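Local coordinates for protein FKBP-type peptidyl-prolyl cis-trans isomerase FkpA (Escherichia coli, PDB 1Q6H) that catalyses the cis-trans isomerization of peptidyl-proline bonds and acts as a folding chaperone in the periplasm, at residues A[122-136]-A[181-195]. Numbering follows the deposited sequence.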
loop_
_atom_site.group_PDB
_atom_site.type_symbol
_atom_site.label_atom_id
_atom_site.label_comp_id
_atom_site.label_asym_id
_atom_site.label_seq_id
_atom_site.Cartn_x
_atom_site.Cartn_y
_atom_site.Cartn_z
ATOM N N GLY A 122 41.458 13.246 -6.070
ATOM C CA GLY A 122 40.544 14.369 -6.030
ATOM C C GLY A 122 39.959 14.642 -4.649
ATOM O O GLY A 122 39.203 15.594 -4.465
ATOM N N LEU A 123 40.296 13.805 -3.685
ATOM C CA LEU A 123 39.942 14.083 -2.319
ATOM C C LEU A 123 40.619 15.403 -1.921
ATOM O O LEU A 123 41.815 15.628 -2.220
ATOM C CB LEU A 123 40.480 12.981 -1.420
ATOM C CG LEU A 123 40.349 13.222 0.085
ATOM C CD1 LEU A 123 38.898 13.174 0.544
ATOM C CD2 LEU A 123 41.138 12.176 0.817
ATOM N N VAL A 124 39.880 16.283 -1.252
ATOM C CA VAL A 124 40.467 17.500 -0.743
ATOM C C VAL A 124 40.532 17.397 0.783
ATOM O O VAL A 124 39.573 16.959 1.446
ATOM C CB VAL A 124 39.661 18.716 -1.195
ATOM C CG1 VAL A 124 40.236 20.015 -0.655
ATOM C CG2 VAL A 124 39.547 18.728 -2.713
ATOM N N TYR A 125 41.676 17.738 1.363
ATOM C CA TYR A 125 41.817 17.573 2.806
ATOM C C TYR A 125 42.698 18.587 3.478
ATOM O O TYR A 125 43.566 19.203 2.869
ATOM C CB TYR A 125 42.306 16.159 3.132
ATOM C CG TYR A 125 43.692 15.851 2.668
ATOM C CD1 TYR A 125 43.911 15.309 1.409
ATOM C CD2 TYR A 125 44.784 16.117 3.457
ATOM C CE1 TYR A 125 45.163 15.041 0.965
ATOM C CE2 TYR A 125 46.044 15.844 3.026
ATOM C CZ TYR A 125 46.231 15.303 1.772
ATOM O OH TYR A 125 47.479 15.005 1.307
ATOM N N GLN A 126 42.442 18.755 4.765
ATOM C CA GLN A 126 43.176 19.690 5.594
ATOM C C GLN A 126 43.526 19.024 6.905
ATOM O O GLN A 126 42.656 18.720 7.713
ATOM C CB GLN A 126 42.339 20.910 5.852
ATOM C CG GLN A 126 43.026 21.958 6.691
ATOM C CD GLN A 126 42.102 23.096 6.995
ATOM O OE1 GLN A 126 40.878 22.916 7.047
ATOM N NE2 GLN A 126 42.665 24.271 7.200
ATOM N N VAL A 127 44.813 18.784 7.106
ATOM C CA VAL A 127 45.273 18.199 8.337
ATOM C C VAL A 127 45.220 19.312 9.335
ATOM O O VAL A 127 45.691 20.409 9.065
ATOM C CB VAL A 127 46.726 17.663 8.259
ATOM C CG1 VAL A 127 47.216 17.152 9.630
ATOM C CG2 VAL A 127 46.836 16.558 7.215
ATOM N N VAL A 128 44.618 19.032 10.477
ATOM C CA VAL A 128 44.525 19.996 11.563
ATOM C C VAL A 128 45.575 19.615 12.592
ATOM O O VAL A 128 46.334 20.471 13.035
ATOM C CB VAL A 128 43.122 20.012 12.142
ATOM C CG1 VAL A 128 43.002 20.991 13.261
ATOM C CG2 VAL A 128 42.118 20.349 11.033
ATOM N N GLU A 129 45.634 18.323 12.909
ATOM C CA GLU A 129 46.637 17.750 13.809
ATOM C C GLU A 129 47.082 16.427 13.255
ATOM O O GLU A 129 46.261 15.582 12.931
ATOM C CB GLU A 129 46.079 17.475 15.202
ATOM C CG GLU A 129 45.654 18.729 15.899
ATOM C CD GLU A 129 45.221 18.493 17.325
ATOM O OE1 GLU A 129 45.505 17.405 17.886
ATOM O OE2 GLU A 129 44.618 19.429 17.891
ATOM N N ALA A 130 48.385 16.249 13.166
ATOM C CA ALA A 130 48.969 15.045 12.620
ATOM C C ALA A 130 48.699 13.839 13.460
ATOM O O ALA A 130 48.503 12.753 12.937
ATOM C CB ALA A 130 50.476 15.190 12.504
ATOM N N GLY A 131 48.704 14.041 14.772
ATOM C CA GLY A 131 48.608 12.947 15.712
ATOM C C GLY A 131 49.956 12.264 15.760
ATOM O O GLY A 131 50.927 12.767 15.205
ATOM N N LYS A 132 50.020 11.094 16.396
ATOM C CA LYS A 132 51.285 10.434 16.599
ATOM C C LYS A 132 51.065 8.944 16.718
ATOM O O LYS A 132 50.174 8.510 17.420
ATOM C CB LYS A 132 51.922 10.986 17.875
ATOM C CG LYS A 132 53.234 10.380 18.259
ATOM C CD LYS A 132 53.949 11.211 19.334
ATOM C CE LYS A 132 55.412 10.806 19.425
ATOM N NZ LYS A 132 56.255 11.821 20.060
ATOM N N GLY A 133 51.876 8.168 16.005
ATOM C CA GLY A 133 51.790 6.729 16.075
ATOM C C GLY A 133 51.882 6.102 14.709
ATOM O O GLY A 133 52.569 6.595 13.833
ATOM N N GLU A 134 51.154 5.016 14.526
ATOM C CA GLU A 134 51.214 4.272 13.282
ATOM C C GLU A 134 50.225 4.827 12.252
ATOM O O GLU A 134 49.170 5.310 12.603
ATOM C CB GLU A 134 50.902 2.794 13.575
ATOM C CG GLU A 134 51.481 2.279 14.883
ATOM C CD GLU A 134 52.985 2.478 14.990
ATOM O OE1 GLU A 134 53.633 2.553 13.921
ATOM O OE2 GLU A 134 53.519 2.572 16.133
ATOM N N ALA A 135 50.571 4.794 10.977
ATOM C CA ALA A 135 49.589 5.191 9.962
ATOM C C ALA A 135 48.525 4.092 9.819
ATOM O O ALA A 135 48.886 2.935 9.712
ATOM C CB ALA A 135 50.269 5.430 8.630
ATOM N N PRO A 136 47.242 4.462 9.852
ATOM C CA PRO A 136 46.127 3.553 9.553
ATOM C C PRO A 136 46.304 2.855 8.202
ATOM O O PRO A 136 46.587 3.548 7.217
ATOM C CB PRO A 136 44.920 4.501 9.424
ATOM C CG PRO A 136 45.300 5.755 10.130
ATOM C CD PRO A 136 46.771 5.816 10.152
ATOM N N LEU A 181 41.836 9.112 6.019
ATOM C CA LEU A 181 42.363 8.864 7.360
ATOM C C LEU A 181 43.806 8.407 7.315
ATOM O O LEU A 181 44.546 8.544 8.286
ATOM C CB LEU A 181 41.490 7.860 8.118
ATOM C CG LEU A 181 40.068 8.301 8.429
ATOM C CD1 LEU A 181 39.334 7.169 9.204
ATOM C CD2 LEU A 181 40.072 9.594 9.251
ATOM N N LYS A 182 44.260 7.943 6.167
ATOM C CA LYS A 182 45.673 7.559 6.068
ATOM C C LYS A 182 46.628 8.770 6.139
ATOM O O LYS A 182 47.859 8.601 6.210
ATOM C CB LYS A 182 45.913 6.780 4.773
ATOM C CG LYS A 182 45.229 5.439 4.746
ATOM C CD LYS A 182 45.387 4.709 3.445
ATOM C CE LYS A 182 44.588 3.372 3.488
ATOM N NZ LYS A 182 44.469 2.722 2.216
ATOM N N ASN A 183 46.072 9.977 6.092
ATOM C CA ASN A 183 46.869 11.197 6.117
ATOM C C ASN A 183 47.165 11.732 7.524
ATOM O O ASN A 183 47.801 12.774 7.654
ATOM C CB ASN A 183 46.157 12.294 5.335
ATOM C CG ASN A 183 46.138 12.023 3.854
ATOM O OD1 ASN A 183 47.173 11.791 3.268
ATOM N ND2 ASN A 183 44.960 12.062 3.244
ATOM N N ILE A 184 46.675 11.047 8.562
ATOM C CA ILE A 184 46.926 11.434 9.936
ATOM C C ILE A 184 47.201 10.154 10.713
ATOM O O ILE A 184 47.187 9.051 10.131
ATOM C CB ILE A 184 45.756 12.196 10.587
ATOM C CG1 ILE A 184 44.403 11.502 10.379
ATOM C CG2 ILE A 184 45.703 13.620 10.134
ATOM C CD1 ILE A 184 43.310 12.093 11.267
ATOM N N LYS A 185 47.413 10.305 12.014
ATOM C CA LYS A 185 47.739 9.186 12.901
ATOM C C LYS A 185 46.897 9.296 14.131
ATOM O O LYS A 185 46.152 10.250 14.273
ATOM C CB LYS A 185 49.243 9.223 13.206
ATOM C CG LYS A 185 50.037 9.232 11.866
ATOM C CD LYS A 185 51.521 9.204 12.044
ATOM C CE LYS A 185 52.130 8.189 11.032
ATOM N NZ LYS A 185 52.101 8.690 9.587
ATOM N N LYS A 186 46.992 8.316 15.019
ATOM C CA LYS A 186 46.244 8.340 16.264
ATOM C C LYS A 186 46.430 9.675 16.968
ATOM O O LYS A 186 47.565 10.175 17.144
ATOM C CB LYS A 186 46.723 7.188 17.156
ATOM C CG LYS A 186 46.095 7.105 18.516
ATOM C CD LYS A 186 46.545 5.811 19.210
ATOM C CE LYS A 186 46.049 5.706 20.643
ATOM N NZ LYS A 186 46.147 4.274 21.140
ATOM N N GLY A 187 45.306 10.245 17.374
ATOM C CA GLY A 187 45.287 11.522 18.051
ATOM C C GLY A 187 45.107 12.707 17.121
ATOM O O GLY A 187 44.921 13.853 17.569
ATOM N N GLY A 188 45.184 12.445 15.819
ATOM C CA GLY A 188 45.048 13.481 14.826
ATOM C C GLY A 188 43.636 13.926 14.499
ATOM O O GLY A 188 42.661 13.347 14.946
ATOM N N LYS A 189 43.549 14.995 13.713
ATOM C CA LYS A 189 42.278 15.567 13.324
ATOM C C LYS A 189 42.424 16.032 11.886
ATOM O O LYS A 189 43.453 16.601 11.520
ATOM C CB LYS A 189 41.943 16.766 14.214
ATOM C CG LYS A 189 42.045 16.456 15.675
ATOM C CD LYS A 189 41.690 17.629 16.557
ATOM C CE LYS A 189 41.668 17.199 18.037
ATOM N NZ LYS A 189 42.535 16.026 18.319
ATOM N N ILE A 190 41.412 15.796 11.060
ATOM C CA ILE A 190 41.506 16.144 9.647
ATOM C C ILE A 190 40.142 16.508 9.132
ATOM O O ILE A 190 39.154 15.985 9.603
ATOM C CB ILE A 190 42.051 14.966 8.845
ATOM C CG1 ILE A 190 42.264 15.365 7.390
ATOM C CG2 ILE A 190 41.086 13.754 8.887
ATOM C CD1 ILE A 190 43.123 14.344 6.628
ATOM N N LYS A 191 40.096 17.481 8.234
ATOM C CA LYS A 191 38.872 17.833 7.577
ATOM C C LYS A 191 38.930 17.228 6.187
ATOM O O LYS A 191 39.929 17.373 5.439
ATOM C CB LYS A 191 38.705 19.335 7.546
ATOM C CG LYS A 191 37.532 19.846 6.744
ATOM C CD LYS A 191 37.449 21.381 6.894
ATOM C CE LYS A 191 36.454 22.012 5.931
ATOM N NZ LYS A 191 36.128 23.433 6.346
ATOM N N LEU A 192 37.879 16.510 5.836
ATOM C CA LEU A 192 37.811 15.873 4.523
ATOM C C LEU A 192 36.709 16.495 3.719
ATOM O O LEU A 192 35.586 16.661 4.221
ATOM C CB LEU A 192 37.550 14.369 4.659
ATOM C CG LEU A 192 38.538 13.572 5.494
ATOM C CD1 LEU A 192 38.057 12.158 5.676
ATOM C CD2 LEU A 192 39.881 13.556 4.891
ATOM N N VAL A 193 37.021 16.844 2.473
ATOM C CA VAL A 193 36.033 17.388 1.557
ATOM C C VAL A 193 35.991 16.407 0.427
ATOM O O VAL A 193 36.925 16.301 -0.368
ATOM C CB VAL A 193 36.355 18.815 1.151
ATOM C CG1 VAL A 193 35.395 19.294 0.149
ATOM C CG2 VAL A 193 36.266 19.711 2.386
ATOM N N ILE A 194 34.952 15.588 0.444
ATOM C CA ILE A 194 34.924 14.405 -0.412
ATOM C C ILE A 194 34.001 14.549 -1.589
ATOM O O ILE A 194 32.783 14.789 -1.412
ATOM C CB ILE A 194 34.497 13.188 0.411
ATOM C CG1 ILE A 194 35.210 13.155 1.762
ATOM C CG2 ILE A 194 34.695 11.932 -0.372
ATOM C CD1 ILE A 194 34.885 11.930 2.633
ATOM N N PRO A 195 34.551 14.395 -2.786
ATOM C CA PRO A 195 33.718 14.389 -4.014
ATOM C C PRO A 195 32.754 13.187 -4.022
ATOM O O PRO A 195 33.120 12.143 -3.469
ATOM C CB PRO A 195 34.726 14.200 -5.143
ATOM C CG PRO A 195 36.022 14.005 -4.554
ATOM C CD PRO A 195 35.972 14.135 -3.065
HETATM O O HOH W 1 39.135 24.884 7.078
#
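Val124 and Val193 form one hydrogen-bonded pair of an antiparallel ladder, Gln126 and Lys191 the next; Val193 N lies 2.8 Å from Val124 O. A classic beta bulge interrupts the ladder where Val128 N and Glu129 N both donate to Lys189 O, at 2.9 and 3.1 Å; one carbonyl thus accepts two amides, and the chain turns a corner here. Beyond it, Ala130 O takes Lys185 N, and Lys132 N reaches Lys186 O at 2.7 Å, tying the chain to the type II turn 185-188. Gly131 suits this tight passage, since a side chain would run into the turn.

On the face carrying Tyr125, the amide of Asn183 lies flat over the ring, the planes 13° apart and ND2 3.6 Å above the ring centre. Tyr125 holds CG between its backbone N and carbonyl carbon (chi1 66°), which swings the ring over that amide. Tyr125 CB rests against Leu192 CD2 at 4.0 Å. Ile190 CD1 approaches Tyr125 CD2 obliquely, and Val127 CG1 meets CG2 of Ile184, just before the turn; the bulk of these beta-branched side chains lies close to the backbone, which suits strand faces. With an alanine in place of Tyr125, the Asn183 amide is likely to lose its aromatic platform and Ile190 CD1 one of its neighbours.

The other face is mixed: Val124 and Val193 meet at one end, CB to CB at 4.1 Å, and polar chains follow. Glu129 runs alongside Lys189, ending in a salt bridge whose hydrogen bond is weak (OE1 to NZ, 3.3 Å). One water donates to Gln126 OE1 and weakly accepts from Lys191 NZ.

Within the curled antiparallel sheet of the FKBP domain, strand 124-127 lies between strands 116-118 and 189-194, and the latter pairs onward with strand 214-223. Phe110 of the long helix 70-112 packs against Val124, Gln126, Lys191 and Val193, joining helix to sheet.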